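Local coordinates for Myo-inositol-1-phosphate synthase-related protein (Thermotoga maritima MSB8, PDB 3CIN), which is of unknown function but belongs to the myo-inositol-1-phosphate synthase family and binds nicotinamide-adenine-dinucleotide in a Rossmann-type domain, at residues V45-L51 and V337-L342; D65-I71 and I109-G113; E146-F151 and R168-Q173; G353-P357 and P368-I374. All blocks are in the same frame, centred on the assembly; numbering follows the deposited sequence.

Contact 1: V45-L51 and V337-L342; sequences VPLAREL and VDLVRL
Asp338 and Arg341, neighbours on one face of helix 328-348, reach together into two overlapping beta turns of loop 45-51: a type I turn from Val45 to Ala48 and a type II' turn from Leu47 to Glu50. The polar centre is the tight part. Asp338 OD2 receives the Leu47 N-H on its syn lone pair at 2.8 Å and is also bonded to the hydroxyl of Tyr362, while Pro46 CD comes within 3.2 Å of the same oxygen. Val45 CG1, placed anti to the backbone N (chi1 -178°), presses to 3.0 Å from Asp338 OD1. That second oxygen pairs with Arg341 NH2 at 2.8 Å, so the buried carboxylate is met by a turn amide, a hydroxyl and a guanidinium.

At the leucine fringe the fit is looser. Leu47 CD1 lies 4.1 Å from Leu342 CD2, and the exposed Arg49 and Glu50 make no contact with 337-342, Glu50 forming a salt bridge with Arg384. The Val45 end is closed differently, by Phe313 of a second subunit, which packs on Val45 and Val337.

The bend of Arg341 at chi3 (-70°) accompanies a bond from NE back to Val337 O. Leu51 CD1 rests over one face of its guanidinium. At the end of the group NH1, bonded as well to Ile53 O, joins NH2 in gripping Ala48 O, Arg341 NH1 at 2.9 Å and NH2 at 2.8 Å.

Contact 2: D65-I71 and I109-G113; sequences DVDRAKI and IEAEG. With NAD (nicotinamide-adenine-dinucleotide), chain F.
Glu112 and Arg68 meet across a short antiparallel pairing whose single beta bridge joins Asp67 to Ala111, and Glu110 completes the trio that buries most of the contact. The backbone sets the register: Glu112 N donates to Val66 O at 2.8 Å and Arg68 N to Glu110 O at 2.9 Å. The three side chains form a salt-bridge network, though a loose one. Arg68 and Glu110 run side by side, pointing the same way, with guanidinium and carboxylate planes 89° apart; the salt bridge from Arg68 NE to Glu110 OE2, 3.0 Å long, is weak as a hydrogen bond. Glu112 meets Arg68 nearer its backbone, its OE1 lying 3.3 Å from the aliphatic CG, while its link to NH1 is long and one of charge alone. Ile71 CD1 packs on Glu112 CG at 3.5 Å.

Asp65, at the end of strand 58-65, holds the adenosine ribose of NAD, as acidic residues ending the second strand of Rossmann domains commonly do: OD1 accepts from O2B at 2.6 Å and OD2 from O3B at 2.7 Å. Asp65 OD1 also closes an Asx turn onto Asp67 N. The pairing follows strand 58-65 and precedes helix 75-82, with its other arm lying between strand 96-97 and helix 120-134.

Contact 3: E146-F151 and R168-Q173; sequences EAFVPF and RLTATQ
The Phe151 ring and the Arg168 guanidinium lie flat on one another, planes 11° apart and centres 4.0 Å apart, in a cation-pi stack just ahead of the capped N terminus of helix 171-186. Phe151 CE1 sits over the centre of the guanidinium face, and Leu169 CD2 touches the rim of the ring near its plane at Phe151 CZ, 3.6 Å away. The edge of the guanidinium is given to the backbone. Arg168 NH1 and NH2 both hold Val149 O end-on, NH1 at 2.9 Å, and NH2 adds a weak bond to Pro150 O. With CG anti to the backbone N, the bend at chi2 (61°) folds the arginine so that one face meets the ring while its end faces these carbonyls. Val149 O has a third donor, Gln173 NE2 at 3.1 Å, which approaches from above the carbonyl plane.

At the other end of 146-151, the extended Glu146 reaches the first turn of the helix. Its OE2 accepts from both Thr172 N and Thr172 OG1, the latter at 2.7 Å, and its OE1 from Thr170 OG1, with Thr197 a further partner from outside. Loop 146-151, which follows strand 138-141, is thereby tied to the start of a helix whose Ala171 touches NAD. Thr170 and Gln173 form the capping box itself: Thr170 N donates to Gln173 OE1 at 2.9 Å, and the returning bond, from Gln173 N to Thr170 OG1, is weak at 3.4 Å.

Contact 4: G353-P357 and P368-I374; sequences GTVYP and PAEEKNI. With MG (magnesium ion), chain E.
Tyr356 OH is used twice: it donates to Lys372 O at 2.7 Å, almost straight at the oxygen (C=O...donor angle 171°), and receives a bond from a water. Fixed in this way, the tyrosine at the start of helix 356-362 packs against a metal-binding type I beta turn, Pro368 to Glu371. Glu371 lies over one face of the ring. Its CB approaches Tyr356 CE1 to 3.4 Å, and its CG makes a CH-pi contact 4.0 Å from the ring centroid. The bend at chi2 (-73°) brings the carboxylate over the ring, stacked with the two planes 11° apart. Glu371 thus meets the tyrosine with its side chain and the metal with its backbone oxygen.

Pro368 O, at 2.5 Å, and Glu371 O, at 2.3 Å, both bind the magnesium ion; two waters, Pro366 O and Asn201 OD1 complete six ligands. The turn is closed by the bond from Glu371 N to Pro368 O, and a cis peptide precedes the proline. At the start of the turn, Thr354 CG2 lies 3.8 Å from Pro368 CD, the threonine hydroxyl being turned to Val216 O. The water on Tyr356 OH also donates to Glu371 OE1, at 3.1 Å.

Overall arrangement
From the N terminus, contact 1 comes first along the chain, joining the loop after helix 23-36 to helix 328-348 and closing a loop of 285 residues. Contacts 2 and 3 both fall within that span, one after the other. Contact 2 ties together loops of the NAD-binding sheet beyond strands 58-65 and 96-97; contact 3 links the loop after strand 138-141 to the start of helix 171-186. Contact 4 opens only after contact 1 has closed, joining strand 353-354 and helix 356-362 to the following metal-bound loop. None of the four cross. Contacts 2 and 4 lie on opposite sides of the chain's centre, their centres about 34 Å apart.

Contact 1: V45-L51 and V337-L342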
# COMPACT_ATOMS: atom_id res chain seq x y z
N VAL A 45 8.05 -8.10 24.10
CA VAL A 45 7.74 -9.13 25.12
C VAL A 45 6.42 -8.69 25.78
O VAL A 45 6.40 -7.75 26.58
CB VAL A 45 8.84 -9.17 26.18
CG1 VAL A 45 8.50 -10.31 27.21
CG2 VAL A 45 10.22 -9.44 25.52
N PRO A 46 5.31 -9.33 25.39
CA PRO A 46 4.00 -8.81 25.83
C PRO A 46 3.83 -8.53 27.28
O PRO A 46 3.34 -7.43 27.61
CB PRO A 46 3.02 -9.85 25.28
CG PRO A 46 3.71 -10.36 24.05
CD PRO A 46 5.13 -10.47 24.46
N LEU A 47 4.26 -9.43 28.16
CA LEU A 47 4.06 -9.27 29.59
C LEU A 47 5.26 -8.65 30.27
O LEU A 47 5.23 -8.40 31.45
CB LEU A 47 3.64 -10.59 30.26
CG LEU A 47 2.32 -11.13 29.74
CD1 LEU A 47 2.18 -12.49 30.46
CD2 LEU A 47 1.15 -10.17 29.99
N ALA A 48 6.30 -8.33 29.49
CA ALA A 48 7.43 -7.52 29.99
C ALA A 48 7.84 -7.95 31.39
O ALA A 48 8.17 -9.12 31.57
CB ALA A 48 7.10 -6.08 29.92
N ARG A 49 7.88 -7.03 32.35
CA ARG A 49 8.33 -7.32 33.70
C ARG A 49 7.18 -7.56 34.69
O ARG A 49 7.38 -7.46 35.91
CB ARG A 49 9.23 -6.22 34.20
CG ARG A 49 10.50 -6.07 33.41
CD ARG A 49 11.41 -5.10 34.14
NE ARG A 49 12.22 -4.41 33.15
CZ ARG A 49 13.43 -4.78 32.77
NH1 ARG A 49 14.06 -5.80 33.37
NH2 ARG A 49 14.05 -4.06 31.83
N GLU A 50 6.00 -7.88 34.17
CA GLU A 50 4.82 -8.11 35.03
C GLU A 50 4.80 -9.48 35.69
O GLU A 50 4.05 -9.70 36.63
CB GLU A 50 3.53 -7.94 34.23
CG GLU A 50 3.33 -6.56 33.69
CD GLU A 50 1.95 -6.39 33.09
OE1 GLU A 50 1.03 -6.14 33.90
OE2 GLU A 50 1.82 -6.51 31.84
N LEU A 51 5.59 -10.41 35.19
CA LEU A 51 5.59 -11.77 35.76
C LEU A 51 6.58 -11.84 36.90
O LEU A 51 7.51 -11.04 36.98
CB LEU A 51 5.90 -12.81 34.68
CG LEU A 51 4.84 -12.91 33.58
CD1 LEU A 51 5.30 -13.89 32.49
CD2 LEU A 51 3.47 -13.29 34.23
N VAL A 337 10.10 -15.16 25.25
CA VAL A 337 10.53 -14.67 26.56
C VAL A 337 9.34 -14.83 27.53
O VAL A 337 9.52 -15.14 28.67
CB VAL A 337 11.05 -13.26 26.50
CG1 VAL A 337 11.36 -12.75 27.93
CG2 VAL A 337 12.34 -13.22 25.60
N ASP A 338 8.13 -14.56 27.06
CA ASP A 338 6.93 -14.79 27.90
C ASP A 338 6.60 -16.29 28.06
O ASP A 338 6.31 -16.75 29.16
CB ASP A 338 5.68 -14.12 27.32
CG ASP A 338 5.54 -12.66 27.64
OD1 ASP A 338 6.34 -12.07 28.44
OD2 ASP A 338 4.55 -12.04 27.15
N LEU A 339 6.61 -17.01 26.94
CA LEU A 339 6.16 -18.41 26.90
C LEU A 339 6.98 -19.31 27.81
O LEU A 339 6.43 -20.18 28.47
CB LEU A 339 6.19 -18.96 25.49
CG LEU A 339 5.08 -18.45 24.61
CD1 LEU A 339 5.43 -18.67 23.11
CD2 LEU A 339 3.74 -19.08 24.97
N VAL A 340 8.29 -19.11 27.89
CA VAL A 340 9.06 -19.89 28.84
C VAL A 340 8.69 -19.61 30.29
O VAL A 340 8.69 -20.52 31.13
CB VAL A 340 10.60 -19.74 28.63
CG1 VAL A 340 11.03 -20.22 27.23
CG2 VAL A 340 11.12 -18.34 28.98
N ARG A 341 8.38 -18.36 30.63
CA ARG A 341 8.00 -18.00 32.02
C ARG A 341 6.58 -18.50 32.31
O ARG A 341 6.30 -19.02 33.37
CB ARG A 341 8.07 -16.49 32.20
CG ARG A 341 9.52 -15.94 32.05
CD ARG A 341 9.63 -14.51 32.32
NE ARG A 341 9.01 -13.68 31.30
CZ ARG A 341 8.82 -12.35 31.43
NH1 ARG A 341 9.17 -11.69 32.55
NH2 ARG A 341 8.25 -11.69 30.44
N LEU A 342 5.68 -18.34 31.35
CA LEU A 342 4.35 -18.90 31.51
C LEU A 342 4.38 -20.43 31.59
O LEU A 342 3.52 -21.05 32.25
CB LEU A 342 3.47 -18.49 30.34
CG LEU A 342 3.12 -17.01 30.20
CD1 LEU A 342 2.44 -16.74 28.83
CD2 LEU A 342 2.25 -16.51 31.37

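Contact 2: D65-I71 and I109-G113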
# COMPACT_ATOMS: atom_id res chain seq x y z
N ASP A 65 20.92 -29.37 17.79
CA ASP A 65 20.77 -29.18 16.35
C ASP A 65 21.14 -30.50 15.64
O ASP A 65 21.49 -31.49 16.29
CB ASP A 65 21.63 -27.99 15.86
CG ASP A 65 20.99 -27.22 14.74
OD1 ASP A 65 20.99 -27.73 13.60
OD2 ASP A 65 20.46 -26.10 15.01
N VAL A 66 21.01 -30.48 14.32
CA VAL A 66 21.43 -31.57 13.49
C VAL A 66 22.44 -31.12 12.46
O VAL A 66 22.96 -31.94 11.76
CB VAL A 66 20.23 -32.28 12.82
CG1 VAL A 66 19.37 -32.95 13.88
CG2 VAL A 66 19.46 -31.32 12.02
N ASP A 67 22.71 -29.81 12.39
CA ASP A 67 23.72 -29.28 11.50
C ASP A 67 25.12 -29.59 11.98
O ASP A 67 25.54 -29.23 13.08
CB ASP A 67 23.49 -27.78 11.39
CG ASP A 67 24.26 -27.13 10.27
OD1 ASP A 67 25.26 -27.70 9.77
OD2 ASP A 67 23.84 -25.98 9.90
N ARG A 68 25.88 -30.29 11.13
CA ARG A 68 27.21 -30.69 11.49
C ARG A 68 28.11 -29.46 11.71
O ARG A 68 29.06 -29.53 12.47
CB ARG A 68 27.81 -31.58 10.38
CG ARG A 68 29.09 -32.31 10.77
CD ARG A 68 30.29 -31.83 10.02
NE ARG A 68 30.82 -32.84 9.11
CZ ARG A 68 31.40 -33.97 9.49
NH1 ARG A 68 31.52 -34.28 10.79
NH2 ARG A 68 31.86 -34.82 8.57
N ALA A 69 27.79 -28.37 11.02
CA ALA A 69 28.49 -27.08 11.19
C ALA A 69 28.26 -26.44 12.58
O ALA A 69 29.07 -25.63 13.01
CB ALA A 69 28.12 -26.10 10.06
N LYS A 70 27.17 -26.81 13.27
CA LYS A 70 26.81 -26.24 14.58
C LYS A 70 27.10 -27.16 15.74
O LYS A 70 27.43 -26.69 16.82
CB LYS A 70 25.34 -25.82 14.60
CG LYS A 70 25.01 -24.76 13.59
CD LYS A 70 23.59 -24.33 13.66
CE LYS A 70 23.28 -23.12 12.73
NZ LYS A 70 21.83 -22.76 12.68
N ILE A 71 26.94 -28.48 15.56
CA ILE A 71 27.10 -29.43 16.67
C ILE A 71 28.53 -29.35 17.21
O ILE A 71 29.48 -29.45 16.47
CB ILE A 71 26.73 -30.87 16.27
CG1 ILE A 71 25.21 -30.97 16.03
CG2 ILE A 71 27.16 -31.87 17.40
CD1 ILE A 71 24.86 -32.14 15.13
N ILE A 109 22.38 -28.38 4.25
CA ILE A 109 22.87 -28.63 5.59
C ILE A 109 23.34 -30.07 5.61
O ILE A 109 22.62 -30.97 5.17
CB ILE A 109 21.73 -28.49 6.65
CG1 ILE A 109 21.26 -27.02 6.75
CG2 ILE A 109 22.18 -29.04 7.99
CD1 ILE A 109 19.97 -26.81 7.51
N GLU A 110 24.55 -30.29 6.13
CA GLU A 110 25.07 -31.62 6.36
C GLU A 110 24.53 -32.11 7.70
O GLU A 110 24.93 -31.61 8.76
CB GLU A 110 26.61 -31.54 6.37
CG GLU A 110 27.27 -32.85 6.21
CD GLU A 110 28.77 -32.76 6.41
OE1 GLU A 110 29.33 -31.63 6.29
OE2 GLU A 110 29.39 -33.82 6.66
N ALA A 111 23.60 -33.05 7.65
CA ALA A 111 22.85 -33.50 8.83
C ALA A 111 23.52 -34.61 9.61
O ALA A 111 24.12 -35.52 9.03
CB ALA A 111 21.44 -33.94 8.41
N GLU A 112 23.43 -34.55 10.93
CA GLU A 112 23.71 -35.70 11.77
C GLU A 112 22.69 -35.86 12.90
O GLU A 112 22.13 -34.89 13.41
CB GLU A 112 25.12 -35.70 12.32
CG GLU A 112 25.74 -34.40 12.61
CD GLU A 112 27.20 -34.55 13.03
OE1 GLU A 112 28.01 -35.03 12.19
OE2 GLU A 112 27.55 -34.20 14.18
N GLY A 113 22.46 -37.10 13.26
CA GLY A 113 21.37 -37.46 14.15
C GLY A 113 21.65 -38.69 14.95
O GLY A 113 22.37 -39.60 14.49
PA NAD F . 16.03 -21.62 10.87
O1A NAD F . 16.87 -20.38 10.90
O2A NAD F . 16.30 -22.44 9.64
O5B NAD F . 16.47 -22.47 12.11
C5B NAD F . 16.07 -23.83 12.25
C4B NAD F . 17.17 -24.55 13.01
O4B NAD F . 16.71 -25.84 13.37
C3B NAD F . 18.47 -24.74 12.23
O3B NAD F . 19.60 -24.45 13.03
C2B NAD F . 18.44 -26.22 11.86
O2B NAD F . 19.72 -26.72 11.56
C1B NAD F . 17.76 -26.79 13.09
N9A NAD F . 17.14 -28.11 12.91
C8A NAD F . 16.44 -28.50 11.77
N7A NAD F . 15.90 -29.74 12.06
C5A NAD F . 16.29 -30.09 13.33
C6A NAD F . 16.11 -31.25 14.08
N6A NAD F . 15.36 -32.31 13.64
N1A NAD F . 16.61 -31.25 15.37
C2A NAD F . 17.32 -30.17 15.85
N3A NAD F . 17.58 -29.04 15.09
C4A NAD F . 17.06 -29.04 13.84
O3 NAD F . 14.50 -21.27 11.01
PN NAD F . 13.89 -20.15 11.93
O1N NAD F . 13.58 -18.97 11.07
O2N NAD F . 14.66 -20.04 13.21
O5D NAD F . 12.46 -20.77 12.26
C5D NAD F . 12.35 -21.84 13.17
C4D NAD F . 10.96 -22.45 13.15
O4D NAD F . 10.05 -21.51 13.66
C3D NAD F . 10.44 -22.88 11.78
O3D NAD F . 9.66 -24.10 11.91
C2D NAD F . 9.49 -21.75 11.44
O2D NAD F . 8.44 -22.18 10.57
C1D NAD F . 8.93 -21.45 12.82
N1N NAD F . 8.32 -20.13 12.91
C2N NAD F . 9.06 -19.04 12.67
C3N NAD F . 8.38 -17.80 12.82
C7N NAD F . 9.19 -16.59 12.82
O7N NAD F . 10.53 -16.76 12.57
N7N NAD F . 8.63 -15.40 13.08
C4N NAD F . 7.04 -17.72 13.16
C5N NAD F . 6.32 -18.85 13.38
C6N NAD F . 7.00 -20.07 13.26
O HOH W 1 26.15 -28.13 7.34

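Contact 3: E146-F151 and R168-Q173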
# COMPACT_ATOMS: atom_id res chain seq x y z
N GLU A 146 8.27 -28.81 8.92
CA GLU A 146 8.20 -30.25 8.65
C GLU A 146 6.95 -30.63 7.89
O GLU A 146 5.89 -30.02 8.08
CB GLU A 146 8.12 -31.08 9.92
CG GLU A 146 9.24 -30.80 10.91
CD GLU A 146 8.98 -31.33 12.28
OE1 GLU A 146 7.82 -31.60 12.62
OE2 GLU A 146 9.97 -31.42 13.04
N ALA A 147 7.11 -31.57 6.96
CA ALA A 147 5.94 -32.19 6.30
C ALA A 147 5.43 -33.29 7.27
O ALA A 147 5.95 -34.39 7.28
CB ALA A 147 6.35 -32.80 4.99
N PHE A 148 4.42 -32.97 8.08
CA PHE A 148 3.97 -33.87 9.16
C PHE A 148 2.58 -34.36 8.83
O PHE A 148 1.85 -33.76 8.00
CB PHE A 148 3.94 -33.15 10.50
CG PHE A 148 2.88 -32.07 10.59
CD1 PHE A 148 3.08 -30.84 10.03
CD2 PHE A 148 1.63 -32.33 11.18
CE1 PHE A 148 2.08 -29.88 10.03
CE2 PHE A 148 0.65 -31.37 11.20
CZ PHE A 148 0.86 -30.16 10.65
N VAL A 149 2.21 -35.44 9.49
CA VAL A 149 0.84 -35.93 9.52
C VAL A 149 0.54 -36.30 10.98
O VAL A 149 1.26 -37.10 11.56
CB VAL A 149 0.69 -37.19 8.66
CG1 VAL A 149 -0.70 -37.86 8.88
CG2 VAL A 149 0.97 -36.87 7.17
N PRO A 150 -0.49 -35.71 11.57
CA PRO A 150 -0.79 -36.05 12.96
C PRO A 150 -1.31 -37.48 13.13
O PRO A 150 -1.73 -38.18 12.17
CB PRO A 150 -1.89 -35.04 13.35
CG PRO A 150 -2.61 -34.81 12.11
CD PRO A 150 -1.49 -34.80 11.00
N PHE A 151 -1.28 -37.92 14.39
CA PHE A 151 -1.71 -39.26 14.79
C PHE A 151 -3.18 -39.33 15.20
O PHE A 151 -3.89 -40.24 14.80
CB PHE A 151 -0.82 -39.84 15.89
CG PHE A 151 0.55 -40.13 15.41
CD1 PHE A 151 0.82 -41.29 14.74
CD2 PHE A 151 1.53 -39.18 15.49
CE1 PHE A 151 2.08 -41.54 14.26
CE2 PHE A 151 2.80 -39.47 15.04
CZ PHE A 151 3.06 -40.63 14.40
N ARG A 168 7.37 -42.41 8.98
CA ARG A 168 6.08 -41.88 9.50
C ARG A 168 6.20 -40.61 10.36
O ARG A 168 5.28 -39.82 10.45
CB ARG A 168 5.42 -42.98 10.35
CG ARG A 168 4.08 -42.63 10.99
CD ARG A 168 3.02 -42.29 9.98
NE ARG A 168 1.76 -41.80 10.55
CZ ARG A 168 1.53 -40.54 10.92
NH1 ARG A 168 2.48 -39.61 10.85
NH2 ARG A 168 0.34 -40.22 11.38
N LEU A 169 7.34 -40.45 11.03
CA LEU A 169 7.51 -39.47 12.08
C LEU A 169 8.30 -38.25 11.63
O LEU A 169 9.11 -38.34 10.70
CB LEU A 169 8.25 -40.11 13.23
CG LEU A 169 7.39 -41.02 14.12
CD1 LEU A 169 8.27 -42.01 14.86
CD2 LEU A 169 6.57 -40.18 15.10
N THR A 170 8.04 -37.12 12.26
CA THR A 170 8.92 -35.97 12.13
C THR A 170 9.73 -35.78 13.42
O THR A 170 9.41 -36.32 14.49
CB THR A 170 8.15 -34.69 11.87
OG1 THR A 170 7.41 -34.31 13.04
CG2 THR A 170 7.24 -34.88 10.63
N ALA A 171 10.74 -34.94 13.34
CA ALA A 171 11.61 -34.69 14.50
C ALA A 171 10.82 -34.12 15.67
O ALA A 171 11.00 -34.54 16.80
CB ALA A 171 12.77 -33.76 14.14
N THR A 172 9.99 -33.13 15.43
CA THR A 172 9.18 -32.51 16.49
C THR A 172 8.30 -33.55 17.16
O THR A 172 8.14 -33.53 18.40
CB THR A 172 8.29 -31.38 15.90
OG1 THR A 172 9.13 -30.34 15.38
CG2 THR A 172 7.32 -30.86 16.94
N GLN A 173 7.75 -34.52 16.39
CA GLN A 173 6.94 -35.58 17.00
C GLN A 173 7.79 -36.44 17.94
O GLN A 173 7.37 -36.79 19.00
CB GLN A 173 6.25 -36.39 15.94
CG GLN A 173 5.19 -35.58 15.20
CD GLN A 173 4.60 -36.35 13.99
OE1 GLN A 173 5.33 -37.07 13.29
NE2 GLN A 173 3.30 -36.15 13.72
O HOH W 2 4.42 -37.06 10.64

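Contact 4: G353-P357 and P368-I374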
# COMPACT_ATOMS: atom_id res chain seq x y z
N GLY A 353 -1.18 -31.29 30.06
CA GLY A 353 -1.97 -31.29 28.83
C GLY A 353 -1.67 -30.01 28.11
O GLY A 353 -0.56 -29.51 28.18
N THR A 354 -2.65 -29.43 27.45
CA THR A 354 -2.34 -28.12 26.78
C THR A 354 -3.15 -27.01 27.44
O THR A 354 -4.15 -27.29 28.13
CB THR A 354 -2.49 -28.16 25.24
OG1 THR A 354 -1.77 -27.06 24.67
CG2 THR A 354 -3.89 -28.14 24.77
N VAL A 355 -2.68 -25.78 27.33
CA VAL A 355 -3.30 -24.66 28.07
C VAL A 355 -3.84 -23.62 27.04
O VAL A 355 -3.16 -22.71 26.63
CB VAL A 355 -2.25 -24.02 29.03
CG1 VAL A 355 -2.86 -22.89 29.85
CG2 VAL A 355 -1.64 -25.12 29.96
N TYR A 356 -5.14 -23.72 26.73
CA TYR A 356 -5.74 -22.81 25.74
C TYR A 356 -5.62 -21.31 26.07
O TYR A 356 -5.37 -20.55 25.18
CB TYR A 356 -7.20 -23.17 25.54
CG TYR A 356 -7.92 -22.30 24.56
CD1 TYR A 356 -7.61 -22.35 23.19
CD2 TYR A 356 -8.92 -21.44 24.97
CE1 TYR A 356 -8.34 -21.58 22.28
CE2 TYR A 356 -9.61 -20.63 24.08
CZ TYR A 356 -9.31 -20.70 22.73
OH TYR A 356 -10.02 -19.95 21.80
N PRO A 357 -5.79 -20.89 27.34
CA PRO A 357 -5.67 -19.44 27.64
C PRO A 357 -4.33 -18.85 27.22
O PRO A 357 -4.31 -17.72 26.74
CB PRO A 357 -5.84 -19.40 29.17
CG PRO A 357 -6.74 -20.59 29.45
CD PRO A 357 -6.26 -21.66 28.52
N PRO A 368 -6.23 -26.98 22.28
CA PRO A 368 -6.28 -28.32 21.64
C PRO A 368 -7.11 -28.30 20.37
O PRO A 368 -7.58 -27.24 19.96
CB PRO A 368 -6.93 -29.17 22.70
CG PRO A 368 -7.98 -28.19 23.35
CD PRO A 368 -7.19 -26.89 23.41
N ALA A 369 -7.23 -29.46 19.73
CA ALA A 369 -7.88 -29.52 18.41
C ALA A 369 -9.31 -29.04 18.46
O ALA A 369 -9.85 -28.57 17.48
CB ALA A 369 -7.82 -30.92 17.87
N GLU A 370 -9.91 -29.18 19.63
CA GLU A 370 -11.30 -28.77 19.84
C GLU A 370 -11.52 -27.28 20.12
O GLU A 370 -12.67 -26.87 20.33
CB GLU A 370 -11.98 -29.62 20.93
CG GLU A 370 -11.11 -30.30 21.93
CD GLU A 370 -10.37 -31.49 21.32
OE1 GLU A 370 -10.95 -32.36 20.63
OE2 GLU A 370 -9.18 -31.53 21.50
N GLU A 371 -10.45 -26.49 20.13
CA GLU A 371 -10.57 -25.06 20.34
C GLU A 371 -10.07 -24.37 19.11
O GLU A 371 -9.22 -24.91 18.36
CB GLU A 371 -9.75 -24.61 21.56
CG GLU A 371 -10.37 -24.96 22.89
CD GLU A 371 -11.55 -24.08 23.20
OE1 GLU A 371 -11.99 -23.30 22.31
OE2 GLU A 371 -12.01 -24.12 24.35
N LYS A 372 -10.54 -23.14 18.91
CA LYS A 372 -10.24 -22.38 17.72
C LYS A 372 -9.74 -20.97 18.05
O LYS A 372 -9.73 -20.55 19.22
CB LYS A 372 -11.44 -22.30 16.80
CG LYS A 372 -12.58 -21.55 17.35
CD LYS A 372 -13.67 -21.30 16.30
CE LYS A 372 -14.57 -20.19 16.74
NZ LYS A 372 -14.82 -20.28 18.22
N ASN A 373 -9.28 -20.27 17.02
CA ASN A 373 -8.85 -18.90 17.20
C ASN A 373 -10.05 -18.01 17.62
O ASN A 373 -11.16 -18.19 17.14
CB ASN A 373 -8.27 -18.36 15.93
CG ASN A 373 -6.86 -18.81 15.69
OD1 ASN A 373 -5.91 -18.36 16.37
ND2 ASN A 373 -6.71 -19.65 14.75
N ILE A 374 -9.75 -17.02 18.46
CA ILE A 374 -10.68 -15.94 18.87
C ILE A 374 -9.95 -14.61 18.58
O ILE A 374 -8.74 -14.61 18.40
CB ILE A 374 -11.09 -16.04 20.35
CG1 ILE A 374 -9.87 -16.09 21.27
CG2 ILE A 374 -11.97 -17.29 20.54
CD1 ILE A 374 -10.22 -15.99 22.74
MG MG E . -7.13 -25.75 18.01
O HOH W 3 -12.65 -20.23 22.43
O HOH W 4 -8.21 -26.70 16.19
O HOH W 5 -6.62 -24.13 16.33